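Local coordinates for hypothetical protein BVU_2266 (Bacteroides vulgatus, PDB 3TZG) that is of unknown function but folds as a porin-like beta barrel, consistent with a relationship to outer-membrane barrel proteins, at residues L26-D31 with Q166-L171; T40-E45 with I49-M54; I176-D179 with S183-Y186. All blocks are in the same frame, centred on the assembly; numbering follows the deposited sequence.

Contact 1: L26-D31 with Q166-L171; sequences LEYDRD and QANLNL
Tyr-28, its CG lying anti to the carbonyl carbon (chi1 -56°), and Asn-168, whose CG sits between the backbone N and the carbonyl carbon (chi1 70°), reach toward each other from opposite directions. The backbones stay well apart, with the CA atoms of Tyr-28 and Asn-168 separated by 10.8 Å, so side chains alone span the distance. Asn-168 ND2 donates a hydrogen bond to Tyr-28 OH over 2.9 Å. The hydroxyl is tilted slightly from the amide plane, and the phenol ring and the amide stand steeply to one another, their planes 76° apart. The same hydroxyl also bonds to the carbonyl oxygen of Val-10, while Asn-168 OD1 accepts from the Val-10 backbone N; together the two side chains hold both polar groups of that residue. Beside the polar link, Leu-26 and Leu-169 meet tip to tip, Leu-26 CD2 standing 3.8 Å from Leu-169 CD1. The other methyl of Leu-169, CD2, rests 4.0 Å from Tyr-28 OH and adds an apolar flank to the bond. A phenylalanine in place of Tyr-28 would probably leave the amide nitrogen of Asn-168 and the carbonyl of Val-10 without their shared partner. The contact joins strand 23-28, paired with strand 34-37 in the barrel wall, to the long loop between strand 163-164 and helix 181-188, with the N-terminal residues Thr-8 to Val-10 bridging the two.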
ATOM      1  N   LEU A  26      14.760   6.192   6.897  1.00 62.30           N
ATOM      2  CA  LEU A  26      13.932   7.133   6.128  1.00 60.33           C
ATOM      3  C   LEU A  26      14.492   8.542   6.227  1.00 65.35           C
ATOM      4  O   LEU A  26      14.782   9.000   7.336  1.00 66.29           O
ATOM      5  CB  LEU A  26      12.473   7.115   6.602  1.00 57.70           C
ATOM      6  CG  LEU A  26      11.519   6.086   6.013  1.00 58.90           C
ATOM      7  CD1 LEU A  26      11.941   4.658   6.328  1.00 58.13           C
ATOM      8  CD2 LEU A  26      10.156   6.286   6.597  1.00 59.14           C
ATOM      9  N   GLU A  27      14.644   9.230   5.074  1.00 61.59           N
ATOM     10  CA  GLU A  27      15.201  10.585   5.044  1.00 63.70           C
ATOM     11  C   GLU A  27      14.192  11.582   4.471  1.00 66.24           C
ATOM     12  O   GLU A  27      13.368  11.217   3.622  1.00 65.21           O
ATOM     13  CB  GLU A  27      16.525  10.636   4.250  1.00 67.45           C
ATOM     14  CG  GLU A  27      17.681   9.887   4.908  1.00 80.71           C
ATOM     15  CD  GLU A  27      18.068  10.366   6.298  1.00121.61           C
ATOM     16  OE1 GLU A  27      18.066  11.597   6.531  1.00128.68           O
ATOM     17  OE2 GLU A  27      18.388   9.506   7.151  1.00122.80           O
ATOM     18  N   TYR A  28      14.257  12.841   4.968  1.00 63.26           N
ATOM     19  CA  TYR A  28      13.355  13.938   4.603  1.00 63.44           C
ATOM     20  C   TYR A  28      14.098  15.218   4.258  1.00 73.20           C
ATOM     21  O   TYR A  28      15.189  15.460   4.782  1.00 76.26           O
ATOM     22  CB  TYR A  28      12.378  14.241   5.755  1.00 63.16           C
ATOM     23  CG  TYR A  28      11.559  13.051   6.201  1.00 61.80           C
ATOM     24  CD1 TYR A  28      10.347  12.741   5.587  1.00 62.78           C
ATOM     25  CD2 TYR A  28      12.002  12.223   7.230  1.00 61.35           C
ATOM     26  CE1 TYR A  28       9.601  11.624   5.979  1.00 61.59           C
ATOM     27  CE2 TYR A  28      11.274  11.099   7.624  1.00 59.79           C
ATOM     28  CZ  TYR A  28      10.069  10.807   7.004  1.00 64.78           C
ATOM     29  OH  TYR A  28       9.357   9.704   7.414  1.00 60.87           O
ATOM     30  N   ASP A  29      13.488  16.064   3.405  1.00 70.64           N
ATOM     31  CA  ASP A  29      14.074  17.349   3.038  1.00 73.13           C
ATOM     32  C   ASP A  29      13.623  18.433   4.030  1.00 79.70           C
ATOM     33  O   ASP A  29      12.824  18.145   4.927  1.00 78.06           O
ATOM     34  CB  ASP A  29      13.718  17.719   1.596  1.00 74.51           C
ATOM     35  CG  ASP A  29      12.256  17.961   1.280  1.00 81.52           C
ATOM     36  OD1 ASP A  29      11.501  18.376   2.201  1.00 81.84           O
ATOM     37  OD2 ASP A  29      11.887  17.859   0.080  1.00 82.99           O
ATOM     38  N   ARG A  30      14.102  19.678   3.845  1.00 80.73           N
ATOM     39  CA  ARG A  30      13.831  20.849   4.701  1.00 83.16           C
ATOM     40  C   ARG A  30      12.314  21.171   4.857  1.00 86.86           C
ATOM     41  O   ARG A  30      11.953  21.929   5.762  1.00 87.56           O
ATOM     42  CB  ARG A  30      14.546  22.093   4.137  1.00 86.16           C
ATOM     43  N   ASP A  31      11.442  20.595   4.004  1.00 81.79           N
ATOM     44  CA  ASP A  31      10.000  20.838   4.054  1.00 80.46           C
ATOM     45  C   ASP A  31       9.225  19.677   4.677  1.00 80.09           C
ATOM     46  O   ASP A  31       8.029  19.827   4.920  1.00 79.31           O
ATOM     47  CB  ASP A  31       9.462  21.108   2.646  1.00 82.82           C
ATOM     48  CG  ASP A  31       9.917  22.442   2.095  1.00102.15           C
ATOM     49  OD1 ASP A  31      10.021  23.408   2.885  1.00104.82           O
ATOM     50  OD2 ASP A  31      10.133  22.534   0.869  1.00112.75           O
ATOM     51  N   GLN A 166      -0.903   9.278  15.476  1.00 64.39           N
ATOM     52  CA  GLN A 166      -0.439  10.525  14.897  1.00 66.79           C
ATOM     53  C   GLN A 166       0.975  10.290  14.399  1.00 72.44           C
ATOM     54  O   GLN A 166       1.845   9.941  15.194  1.00 75.05           O
ATOM     55  CB  GLN A 166      -0.523  11.669  15.901  1.00 71.10           C
ATOM     56  CG  GLN A 166      -0.777  13.047  15.270  1.00101.73           C
ATOM     57  CD  GLN A 166      -2.231  13.296  14.921  1.00130.01           C
ATOM     58  OE1 GLN A 166      -2.592  13.455  13.749  1.00129.43           O
ATOM     59  NE2 GLN A 166      -3.099  13.357  15.932  1.00120.99           N
ATOM     60  N   ALA A 167       1.165  10.331  13.068  1.00 65.64           N
ATOM     61  CA  ALA A 167       2.450  10.150  12.399  1.00 62.28           C
ATOM     62  C   ALA A 167       2.436  10.903  11.081  1.00 60.09           C
ATOM     63  O   ALA A 167       1.363  11.276  10.595  1.00 59.66           O
ATOM     64  CB  ALA A 167       2.734   8.674  12.188  1.00 61.57           C
ATOM     65  N   ASN A 168       3.619  11.153  10.515  1.00 53.54           N
ATOM     66  CA  ASN A 168       3.772  11.865   9.240  1.00 52.20           C
ATOM     67  C   ASN A 168       3.323  10.972   8.052  1.00 54.86           C
ATOM     68  O   ASN A 168       2.802  11.488   7.070  1.00 54.76           O
ATOM     69  CB  ASN A 168       5.216  12.320   9.058  1.00 48.09           C
ATOM     70  CG  ASN A 168       6.205  11.208   8.806  1.00 62.77           C
ATOM     71  OD1 ASN A 168       6.377  10.288   9.601  1.00 60.66           O
ATOM     72  ND2 ASN A 168       6.863  11.258   7.670  1.00 58.70           N
ATOM     73  N   LEU A 169       3.517   9.641   8.159  1.00 49.44           N
ATOM     74  CA  LEU A 169       3.145   8.677   7.130  1.00 46.75           C
ATOM     75  C   LEU A 169       1.764   8.127   7.379  1.00 51.10           C
ATOM     76  O   LEU A 169       1.270   8.182   8.508  1.00 50.69           O
ATOM     77  CB  LEU A 169       4.152   7.506   7.071  1.00 45.44           C
ATOM     78  CG  LEU A 169       5.647   7.794   6.897  1.00 49.39           C
ATOM     79  CD1 LEU A 169       6.422   6.523   6.973  1.00 47.89           C
ATOM     80  CD2 LEU A 169       5.945   8.536   5.591  1.00 49.05           C
ATOM     81  N   ASN A 170       1.135   7.575   6.317  1.00 47.25           N
ATOM     82  CA  ASN A 170      -0.163   6.928   6.435  1.00 45.14           C
ATOM     83  C   ASN A 170       0.131   5.473   6.705  1.00 49.73           C
ATOM     84  O   ASN A 170       0.279   4.670   5.772  1.00 49.93           O
ATOM     85  CB  ASN A 170      -1.048   7.165   5.209  1.00 42.58           C
ATOM     86  CG  ASN A 170      -2.405   6.526   5.315  1.00 68.34           C
ATOM     87  OD1 ASN A 170      -2.892   6.197   6.405  1.00 64.42           O
ATOM     88  ND2 ASN A 170      -3.068   6.365   4.187  1.00 64.90           N
ATOM     89  N   LEU A 171       0.227   5.139   8.003  1.00 46.26           N
ATOM     90  CA  LEU A 171       0.628   3.815   8.493  1.00 46.06           C
ATOM     91  C   LEU A 171      -0.379   2.690   8.139  1.00 48.52           C
ATOM     92  O   LEU A 171       0.034   1.527   8.213  1.00 47.18           O
ATOM     93  CB  LEU A 171       0.889   3.846  10.009  1.00 46.57           C
ATOM     94  CG  LEU A 171       2.066   4.793  10.375  1.00 52.07           C
ATOM     95  CD1 LEU A 171       2.316   4.822  11.833  1.00 52.40           C
ATOM     96  CD2 LEU A 171       3.348   4.445   9.601  1.00 52.90           C
TER

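Contact 2: T40-E45 with I49-M54; sequences TPVRYE and ITIGQM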
ATOM      1  N   THR A  40      15.672   3.448  -1.439  1.00 62.85           N
ATOM      2  CA  THR A  40      14.731   3.851  -2.471  1.00 61.59           C
ATOM      3  C   THR A  40      14.563   5.381  -2.407  1.00 63.92           C
ATOM      4  O   THR A  40      14.068   5.906  -1.411  1.00 61.67           O
ATOM      5  CB  THR A  40      13.410   3.082  -2.276  1.00 69.41           C
ATOM      6  OG1 THR A  40      13.709   1.688  -2.182  1.00 72.13           O
ATOM      7  CG2 THR A  40      12.404   3.343  -3.378  1.00 63.86           C
ATOM      8  N   PRO A  41      14.987   6.119  -3.447  1.00 61.47           N
ATOM      9  CA  PRO A  41      14.824   7.584  -3.412  1.00 61.23           C
ATOM     10  C   PRO A  41      13.441   8.039  -3.933  1.00 61.03           C
ATOM     11  O   PRO A  41      12.788   7.345  -4.725  1.00 58.36           O
ATOM     12  CB  PRO A  41      15.951   8.078  -4.326  1.00 65.05           C
ATOM     13  CG  PRO A  41      16.140   6.973  -5.316  1.00 69.73           C
ATOM     14  CD  PRO A  41      15.630   5.675  -4.699  1.00 63.71           C
ATOM     15  N   VAL A  42      13.007   9.226  -3.484  1.00 56.26           N
ATOM     16  CA  VAL A  42      11.749   9.860  -3.886  1.00 54.31           C
ATOM     17  C   VAL A  42      12.093  11.269  -4.419  1.00 62.37           C
ATOM     18  O   VAL A  42      12.570  12.108  -3.643  1.00 64.31           O
ATOM     19  CB  VAL A  42      10.729   9.886  -2.707  1.00 55.01           C
ATOM     20  CG1 VAL A  42       9.450  10.621  -3.094  1.00 53.85           C
ATOM     21  CG2 VAL A  42      10.411   8.479  -2.197  1.00 52.29           C
ATOM     22  N   ARG A  43      11.906  11.513  -5.737  1.00 59.49           N
ATOM     23  CA  ARG A  43      12.203  12.821  -6.338  1.00 61.89           C
ATOM     24  C   ARG A  43      10.930  13.587  -6.661  1.00 68.25           C
ATOM     25  O   ARG A  43       9.918  12.974  -6.997  1.00 66.70           O
ATOM     26  CB  ARG A  43      13.038  12.679  -7.615  1.00 64.23           C
ATOM     27  CG  ARG A  43      14.395  12.026  -7.432  1.00 78.51           C
ATOM     28  CD  ARG A  43      15.023  11.698  -8.776  1.00102.16           C
ATOM     29  NE  ARG A  43      16.081  10.696  -8.629  1.00127.58           N
ATOM     30  CZ  ARG A  43      15.895   9.380  -8.707  1.00148.26           C
ATOM     31  NH1 ARG A  43      14.684   8.885  -8.956  1.00134.95           N
ATOM     32  NH2 ARG A  43      16.918   8.548  -8.541  1.00136.35           N
ATOM     33  N   TYR A  44      10.984  14.931  -6.590  1.00 68.26           N
ATOM     34  CA  TYR A  44       9.834  15.795  -6.888  1.00 67.65           C
ATOM     35  C   TYR A  44      10.221  16.808  -7.971  1.00 72.99           C
ATOM     36  O   TYR A  44      11.042  17.701  -7.736  1.00 73.22           O
ATOM     37  CB  TYR A  44       9.320  16.511  -5.625  1.00 68.28           C
ATOM     38  CG  TYR A  44       9.050  15.605  -4.444  1.00 67.52           C
ATOM     39  CD1 TYR A  44      10.068  15.259  -3.562  1.00 69.31           C
ATOM     40  CD2 TYR A  44       7.764  15.158  -4.162  1.00 66.54           C
ATOM     41  CE1 TYR A  44       9.829  14.434  -2.466  1.00 66.95           C
ATOM     42  CE2 TYR A  44       7.507  14.348  -3.057  1.00 65.74           C
ATOM     43  CZ  TYR A  44       8.546  13.993  -2.210  1.00 68.81           C
ATOM     44  OH  TYR A  44       8.321  13.189  -1.120  1.00 64.16           O
ATOM     45  N   GLU A  45       9.637  16.636  -9.165  1.00 70.14           N
ATOM     46  CA  GLU A  45       9.884  17.464 -10.337  1.00 72.51           C
ATOM     47  C   GLU A  45       8.559  17.903 -10.933  1.00 77.48           C
ATOM     48  O   GLU A  45       7.868  17.093 -11.556  1.00 74.90           O
ATOM     49  CB  GLU A  45      10.739  16.698 -11.370  1.00 74.37           C
ATOM     50  N   ILE A  49       6.148  12.881  -9.167  1.00 55.72           N
ATOM     51  CA  ILE A  49       6.811  12.226  -8.050  1.00 53.06           C
ATOM     52  C   ILE A  49       7.372  10.943  -8.613  1.00 55.45           C
ATOM     53  O   ILE A  49       6.625  10.176  -9.218  1.00 53.37           O
ATOM     54  CB  ILE A  49       5.896  12.003  -6.810  1.00 53.94           C
ATOM     55  CG1 ILE A  49       5.231  13.320  -6.342  1.00 53.98           C
ATOM     56  CG2 ILE A  49       6.686  11.325  -5.659  1.00 53.92           C
ATOM     57  CD1 ILE A  49       4.207  13.160  -5.287  1.00 53.32           C
ATOM     58  N   THR A  50       8.688  10.738  -8.500  1.00 53.81           N
ATOM     59  CA  THR A  50       9.321   9.531  -9.024  1.00 54.09           C
ATOM     60  C   THR A  50       9.969   8.824  -7.891  1.00 61.53           C
ATOM     61  O   THR A  50      10.774   9.433  -7.178  1.00 65.64           O
ATOM     62  CB  THR A  50      10.318   9.836 -10.164  1.00 61.14           C
ATOM     63  OG1 THR A  50       9.643  10.524 -11.222  1.00 66.11           O
ATOM     64  CG2 THR A  50      10.974   8.567 -10.730  1.00 55.04           C
ATOM     65  N   ILE A  51       9.619   7.541  -7.720  1.00 57.41           N
ATOM     66  CA  ILE A  51      10.179   6.680  -6.681  1.00 59.28           C
ATOM     67  C   ILE A  51      11.108   5.640  -7.362  1.00 72.77           C
ATOM     68  O   ILE A  51      10.650   4.941  -8.257  1.00 71.71           O
ATOM     69  CB  ILE A  51       9.041   6.048  -5.840  1.00 59.46           C
ATOM     70  CG1 ILE A  51       8.339   7.154  -4.989  1.00 58.49           C
ATOM     71  CG2 ILE A  51       9.588   4.937  -4.950  1.00 59.36           C
ATOM     72  CD1 ILE A  51       6.977   6.827  -4.361  1.00 54.12           C
ATOM     73  N   GLY A  52      12.395   5.605  -6.973  1.00 78.70           N
ATOM     74  CA  GLY A  52      13.430   4.720  -7.528  1.00 84.02           C
ATOM     75  C   GLY A  52      13.240   3.211  -7.346  1.00 98.23           C
ATOM     76  O   GLY A  52      12.102   2.727  -7.219  1.00 96.87           O
ATOM     77  N   GLN A  53      14.377   2.443  -7.320  1.00102.99           N
ATOM     78  CA  GLN A  53      14.431   0.961  -7.208  1.00105.72           C
ATOM     79  C   GLN A  53      13.974   0.422  -5.813  1.00115.71           C
ATOM     80  O   GLN A  53      14.349   0.984  -4.782  1.00116.00           O
ATOM     81  CB  GLN A  53      15.876   0.466  -7.492  1.00109.55           C
ATOM     82  CG  GLN A  53      16.108  -1.065  -7.469  1.00124.58           C
ATOM     83  CD  GLN A  53      15.589  -1.826  -8.675  1.00146.31           C
ATOM     84  OE1 GLN A  53      15.798  -1.440  -9.834  1.00143.23           O
ATOM     85  NE2 GLN A  53      15.002  -2.994  -8.434  1.00138.17           N
HETATM   86  N   MSE A  54      13.201  -0.706  -5.812  1.00115.94           N
HETATM   87  CA  MSE A  54      12.728  -1.459  -4.629  1.00116.66           C
HETATM   88  C   MSE A  54      12.880  -2.986  -4.899  1.00123.14           C
HETATM   89  O   MSE A  54      12.978  -3.374  -6.063  1.00124.80           O
HETATM   90  CB  MSE A  54      11.270  -1.091  -4.262  1.00117.63           C
HETATM   91  CG  MSE A  54      10.732  -1.801  -3.003  1.00125.01           C
HETATM   92 SE   MSE A  54      11.293  -1.108  -1.226  0.75134.85          SE
HETATM   93  CE  MSE A  54      13.137  -1.872  -1.024  1.00134.03           C
TER
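Thr-40, Arg-43 and Ile-49 give up the most surface where strand 40-45 lies antiparallel to strand 48-51, with Gly-52 to Met-54 continuing beside Thr-40 and Pro-41. Thr-40 works at the open end of the hairpin. Thr-40 OG1, anti to the carbonyl carbon at chi1 -52°, donates to Gln-53 O over 2.8 Å, while the methyl Thr-40 CG2 packs 3.6 Å from Ile-51 CG2. The selenium and CE of Met-54, a selenomethionine, border the same hydroxyl at about a right angle to the threonine side chain. Between Thr-40 and Arg-43, the bond from Gly-52 N to Pro-41 O continues the ladder.

Arg-43 forms a hydrogen-bonded pair with Thr-50: Arg-43 N reaches Thr-50 O at 2.8 Å, nearly straight and in the carbonyl plane, and Thr-50 N returns a bond of 3.0 Å to Arg-43 O. Its side chain, extended from CG to NE, slants across Thr-50, whose CG2 meets the guanidinium at its edge, near NH1. Ile-49 faces the other way, on the side of the sheet occupied by Val-42, Tyr-44 and Ile-51. Its two branches divide the work: Ile-49 CG1 lies 3.8 Å from CD2 of the Tyr-44 ring, and Ile-49 CG2 lies 3.8 Å from Val-42 CG1. Val-42, Ile-49 and Ile-51 thus make this face mainly apolar, and from it Ile-51 reaches Phe-185 of helix 181-188; Tyr-44 adds a ring and a hydroxyl bonded to Ile-34 O. The exposed Arg-43 lies on the other surface beside Thr-50, while backbone bonds and the hydroxyl of Thr-40 supply the polar grip.

Contact 3: I176-D179 with S183-Y186; sequences IDYD and SFFY
Tyr-178 lies alongside the first residues of segment 183-186, its side chain pointing the same way as that of Phe-184. Tyr-178 CB begins the contact, 3.5 Å from Ser-183 CB. With chi1 at 56°, CG falls between the backbone N and the carbonyl carbon, close to both Ser-183 CB and Phe-184 N, which turns one face of the ring to the helix backbone. Tyr-178 CD1 then passes 3.7 Å from Phe-184 N, and Phe-184 CA sits over the centre of the Tyr-178 ring, 3.9 Å above its plane. Farther out, Tyr-178 CE1 and CZ each lie 3.7 Å from Phe-184 CB, and the path ends with Tyr-178 OH 3.5 Å from CD1 of the Phe-184 ring, approached obliquely. The phenol is therefore laid flat on a helical turn.

At the base, Ser-183 OG donates to Asp-179 O at 3.1 Å, coming from above the carbonyl plane and not along a lone pair. This bond spans four residues and ties the approach to the helix back onto its first turn. The carboxylate of Asp-179 is held by Tyr-112 OH, and Tyr-178 also touches Tyr-128 on strand 120-130. The centre of the contact lies about 2 Å from the centre of the chain, and wall strands grip it, consistent with a segment folded into the interior of a beta barrel.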
ATOM      1  N   ILE A 176      -3.437  -2.350   4.901  1.00 41.36           N
ATOM      2  CA  ILE A 176      -4.553  -2.415   3.930  1.00 41.64           C
ATOM      3  C   ILE A 176      -4.126  -3.162   2.647  1.00 49.58           C
ATOM      4  O   ILE A 176      -2.942  -3.502   2.463  1.00 49.31           O
ATOM      5  CB  ILE A 176      -5.198  -1.051   3.595  1.00 42.46           C
ATOM      6  CG1 ILE A 176      -4.256  -0.167   2.762  1.00 41.01           C
ATOM      7  CG2 ILE A 176      -5.656  -0.400   4.929  1.00 42.02           C
ATOM      8  CD1 ILE A 176      -4.761   1.169   2.386  1.00 44.18           C
ATOM      9  N   ASP A 177      -5.166  -3.503   1.838  1.00 47.89           N
ATOM     10  CA  ASP A 177      -5.180  -4.282   0.595  1.00 48.23           C
ATOM     11  C   ASP A 177      -4.870  -3.422  -0.591  1.00 52.67           C
ATOM     12  O   ASP A 177      -5.660  -2.542  -0.906  1.00 54.84           O
ATOM     13  CB  ASP A 177      -6.591  -4.872   0.430  1.00 51.15           C
ATOM     14  CG  ASP A 177      -6.657  -6.243  -0.177  1.00 76.22           C
ATOM     15  OD1 ASP A 177      -6.555  -7.231   0.583  1.00 81.75           O
ATOM     16  OD2 ASP A 177      -6.875  -6.337  -1.399  1.00 85.11           O
ATOM     17  N   TYR A 178      -3.753  -3.674  -1.277  1.00 47.86           N
ATOM     18  CA  TYR A 178      -3.352  -2.924  -2.482  1.00 45.86           C
ATOM     19  C   TYR A 178      -2.611  -3.866  -3.470  1.00 49.87           C
ATOM     20  O   TYR A 178      -2.172  -4.962  -3.095  1.00 48.45           O
ATOM     21  CB  TYR A 178      -2.492  -1.688  -2.126  1.00 44.97           C
ATOM     22  CG  TYR A 178      -1.263  -2.042  -1.326  1.00 45.75           C
ATOM     23  CD1 TYR A 178      -0.132  -2.564  -1.942  1.00 47.85           C
ATOM     24  CD2 TYR A 178      -1.248  -1.910   0.057  1.00 45.87           C
ATOM     25  CE1 TYR A 178       0.959  -2.998  -1.201  1.00 48.31           C
ATOM     26  CE2 TYR A 178      -0.139  -2.290   0.803  1.00 47.31           C
ATOM     27  CZ  TYR A 178       0.968  -2.831   0.169  1.00 57.30           C
ATOM     28  OH  TYR A 178       2.079  -3.213   0.888  1.00 62.08           O
ATOM     29  N   ASP A 179      -2.475  -3.431  -4.728  1.00 47.73           N
ATOM     30  CA  ASP A 179      -1.780  -4.238  -5.714  1.00 48.08           C
ATOM     31  C   ASP A 179      -0.433  -3.562  -6.077  1.00 52.80           C
ATOM     32  O   ASP A 179      -0.416  -2.515  -6.722  1.00 53.73           O
ATOM     33  CB  ASP A 179      -2.686  -4.453  -6.943  1.00 50.07           C
ATOM     34  CG  ASP A 179      -1.951  -4.914  -8.180  1.00 59.89           C
ATOM     35  OD1 ASP A 179      -1.354  -6.027  -8.139  1.00 59.47           O
ATOM     36  OD2 ASP A 179      -1.916  -4.134  -9.172  1.00 64.06           O
ATOM     37  N   SER A 183       1.398   0.967  -5.226  1.00 44.96           N
ATOM     38  CA  SER A 183       0.181   1.260  -4.472  1.00 44.05           C
ATOM     39  C   SER A 183       0.525   1.459  -2.989  1.00 48.57           C
ATOM     40  O   SER A 183      -0.078   2.320  -2.331  1.00 48.65           O
ATOM     41  CB  SER A 183      -0.857   0.162  -4.658  1.00 48.03           C
ATOM     42  OG  SER A 183      -1.574   0.275  -5.886  1.00 62.26           O
ATOM     43  N   PHE A 184       1.538   0.702  -2.475  1.00 42.78           N
ATOM     44  CA  PHE A 184       2.007   0.866  -1.108  1.00 40.95           C
ATOM     45  C   PHE A 184       2.394   2.333  -0.887  1.00 45.99           C
ATOM     46  O   PHE A 184       1.834   2.982   0.002  1.00 46.86           O
ATOM     47  CB  PHE A 184       3.180  -0.076  -0.809  1.00 42.66           C
ATOM     48  CG  PHE A 184       3.920   0.266   0.458  1.00 44.09           C
ATOM     49  CD1 PHE A 184       3.417  -0.107   1.696  1.00 45.33           C
ATOM     50  CD2 PHE A 184       5.110   0.994   0.417  1.00 47.23           C
ATOM     51  CE1 PHE A 184       4.101   0.215   2.864  1.00 45.99           C
ATOM     52  CE2 PHE A 184       5.792   1.322   1.595  1.00 49.16           C
ATOM     53  CZ  PHE A 184       5.290   0.917   2.804  1.00 45.58           C
ATOM     54  N   PHE A 185       3.303   2.868  -1.744  1.00 41.04           N
ATOM     55  CA  PHE A 185       3.768   4.246  -1.676  1.00 39.93           C
ATOM     56  C   PHE A 185       2.625   5.249  -1.925  1.00 43.22           C
ATOM     57  O   PHE A 185       2.561   6.277  -1.233  1.00 42.87           O
ATOM     58  CB  PHE A 185       4.909   4.475  -2.660  1.00 42.23           C
ATOM     59  CG  PHE A 185       6.195   3.885  -2.144  1.00 44.82           C
ATOM     60  CD1 PHE A 185       6.751   4.320  -0.941  1.00 47.82           C
ATOM     61  CD2 PHE A 185       6.848   2.873  -2.844  1.00 46.64           C
ATOM     62  CE1 PHE A 185       7.927   3.740  -0.449  1.00 48.62           C
ATOM     63  CE2 PHE A 185       8.025   2.302  -2.349  1.00 48.41           C
ATOM     64  CZ  PHE A 185       8.552   2.740  -1.157  1.00 46.53           C
ATOM     65  N   TYR A 186       1.699   4.923  -2.844  1.00 39.41           N
ATOM     66  CA  TYR A 186       0.539   5.765  -3.112  1.00 40.66           C
ATOM     67  C   TYR A 186      -0.254   6.034  -1.833  1.00 47.59           C
ATOM     68  O   TYR A 186      -0.626   7.178  -1.608  1.00 49.82           O
ATOM     69  CB  TYR A 186      -0.369   5.115  -4.166  1.00 41.75           C
ATOM     70  CG  TYR A 186      -1.716   5.789  -4.317  1.00 42.46           C
ATOM     71  CD1 TYR A 186      -1.880   6.887  -5.162  1.00 44.41           C
ATOM     72  CD2 TYR A 186      -2.834   5.315  -3.637  1.00 42.63           C
ATOM     73  CE1 TYR A 186      -3.130   7.483  -5.338  1.00 45.82           C
ATOM     74  CE2 TYR A 186      -4.089   5.903  -3.805  1.00 43.61           C
ATOM     75  CZ  TYR A 186      -4.233   6.980  -4.664  1.00 48.96           C
ATOM     76  OH  TYR A 186      -5.460   7.561  -4.819  1.00 44.90           O
TER

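From the N terminus, strand 23-28 opens contact 1, which closes only at 166-171, 135 residues later, after most of the barrel strands have been laid down. Contact 2 is nested inside that long loop and is local, a hairpin of strands 40-45 and 48-51. Contact 3 follows in series, closing a very short loop as the chain enters helix 181-188. Contacts 1 and 2 both reach the barrel wall, contact 1 through strand 23-28 alone, their centres about 15 Å apart without touching. Contact 2 meets contact 3 directly, Ile-51 CD1 lying 3.6 Å from Phe-185 CB. The long internal loop is thus anchored to the wall by contact 1, while its helix packs on the hairpin of contact 2.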